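Local coordinates for TouB protein (Pseudomonas stutzeri, PDB 2INC) that is a small ubiquitin-like component of toluene/o-xylene monooxygenase, a complex thought to oxidise aromatic hydrocarbons, at residues 64-68 with 69-73. Residues are numbered along the deposited sequence; the frame is centred on the assembly and turned at random.
Sequences MIVSD and AGLRP
A69 is the buried centre of this turn, and V66 reaches it through the backbone: N of A69 donates to O of V66 at 2.8 Å. The bond is nearly straight at hydrogen (162°), although the donor sits well above the carbonyl plane. CB of A69 lies 3.3 Å from that same oxygen, and SD of M64 comes within 4.1 Å of CB of A69. M25 of helix 25-33 also touches both M64 and A69. One residue earlier, N of D68 donates to O of I65 at 2.9 Å, so successive i to i+3 bonds wind the chain into a tight turn. It belongs to the connection between strands 59-60 and 76-82 of the ubiquitin-like fold, pressed against helix 25-33 and strand 2-8. Past A69 the chain loosens. G70, exposed and with positive phi (70°), swings it out of the turn, and a water links the two arms of the chain, donating to O of V66 and accepting from N of L71 at 2.7 Å. On the inner side, CG1 of V66, anti to its own nitrogen (chi1 163°), meets CD1 of L71 at 4.2 Å, the side chains crossing roughly at right angles beside F2, while S67 and D68 edge the solvent side.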
loop_
_atom_site.group_PDB
_atom_site.type_symbol
_atom_site.label_atom_id
_atom_site.label_comp_id
_atom_site.label_asym_id
_atom_site.label_seq_id
_atom_site.Cartn_x
_atom_site.Cartn_y
_atom_site.Cartn_z
ATOM N N MET C 64 63.094 13.148 -34.052
ATOM C CA MET C 64 62.276 12.519 -35.085
ATOM C C MET C 64 60.928 13.221 -35.202
ATOM O O MET C 64 60.313 13.573 -34.171
ATOM C CB MET C 64 62.140 11.047 -34.715
ATOM C CG MET C 64 60.766 10.495 -34.852
ATOM S SD MET C 64 60.674 9.134 -35.998
ATOM C CE MET C 64 61.546 7.780 -35.218
ATOM N N ILE C 65 60.474 13.479 -36.427
ATOM C CA ILE C 65 59.201 14.206 -36.584
ATOM C C ILE C 65 58.036 13.252 -36.927
ATOM O O ILE C 65 58.249 12.147 -37.462
ATOM C CB ILE C 65 59.263 15.455 -37.567
ATOM C CG1 ILE C 65 59.148 15.054 -39.033
ATOM C CG2 ILE C 65 60.538 16.296 -37.324
ATOM C CD1 ILE C 65 58.482 16.105 -39.911
ATOM N N VAL C 66 56.824 13.686 -36.581
ATOM C CA VAL C 66 55.624 12.827 -36.656
ATOM C C VAL C 66 55.481 12.259 -38.066
ATOM O O VAL C 66 55.282 11.053 -38.226
ATOM C CB VAL C 66 54.331 13.604 -36.285
ATOM C CG1 VAL C 66 53.079 12.846 -36.777
ATOM C CG2 VAL C 66 54.266 13.842 -34.794
ATOM N N SER C 67 55.626 13.154 -39.060
ATOM C CA SER C 67 55.634 12.853 -40.508
ATOM C C SER C 67 56.464 11.629 -40.892
ATOM O O SER C 67 56.147 10.938 -41.877
ATOM C CB SER C 67 56.214 14.052 -41.254
ATOM O OG SER C 67 55.548 14.282 -42.474
ATOM N N ASP C 68 57.512 11.364 -40.115
ATOM C CA ASP C 68 58.470 10.296 -40.398
ATOM C C ASP C 68 58.286 9.087 -39.505
ATOM O O ASP C 68 59.056 8.115 -39.583
ATOM C CB ASP C 68 59.906 10.835 -40.221
ATOM C CG ASP C 68 60.206 12.029 -41.142
ATOM O OD1 ASP C 68 59.741 12.011 -42.303
ATOM O OD2 ASP C 68 60.904 12.984 -40.711
ATOM N N ALA C 69 57.291 9.147 -38.618
ATOM C CA ALA C 69 57.175 8.113 -37.574
ATOM C C ALA C 69 56.401 6.864 -38.036
ATOM O O ALA C 69 56.491 5.791 -37.390
ATOM C CB ALA C 69 56.597 8.711 -36.246
ATOM N N GLY C 70 55.653 6.991 -39.138
ATOM C CA GLY C 70 54.893 5.842 -39.667
ATOM C C GLY C 70 53.728 5.479 -38.742
ATOM O O GLY C 70 53.453 4.313 -38.479
ATOM N N LEU C 71 53.047 6.503 -38.247
ATOM C CA LEU C 71 51.954 6.317 -37.313
ATOM C C LEU C 71 50.665 6.140 -38.094
ATOM O O LEU C 71 50.444 6.818 -39.121
ATOM C CB LEU C 71 51.836 7.539 -36.401
ATOM C CG LEU C 71 53.049 7.945 -35.544
ATOM C CD1 LEU C 71 52.677 9.204 -34.732
ATOM C CD2 LEU C 71 53.609 6.808 -34.664
ATOM N N ARG C 72 49.794 5.264 -37.596
ATOM C CA ARG C 72 48.392 5.250 -38.052
ATOM C C ARG C 72 47.637 6.342 -37.329
ATOM O O ARG C 72 47.868 6.561 -36.140
ATOM C CB ARG C 72 47.758 3.895 -37.759
ATOM C CG ARG C 72 48.458 2.770 -38.514
ATOM C CD ARG C 72 48.130 1.397 -37.970
ATOM N NE ARG C 72 48.498 1.256 -36.579
ATOM C CZ ARG C 72 48.563 0.083 -35.942
ATOM N NH1 ARG C 72 48.295 -1.058 -36.581
ATOM N NH2 ARG C 72 48.889 0.057 -34.657
ATOM N N PRO C 73 46.709 7.019 -38.022
ATOM C CA PRO C 73 45.893 8.000 -37.308
ATOM C C PRO C 73 45.339 7.369 -36.024
ATOM O O PRO C 73 44.832 6.210 -36.033
ATOM C CB PRO C 73 44.769 8.322 -38.306
ATOM C CG PRO C 73 45.389 8.049 -39.661
ATOM C CD PRO C 73 46.350 6.900 -39.441
HETATM O O HOH W 1 53.397 9.038 -39.049
#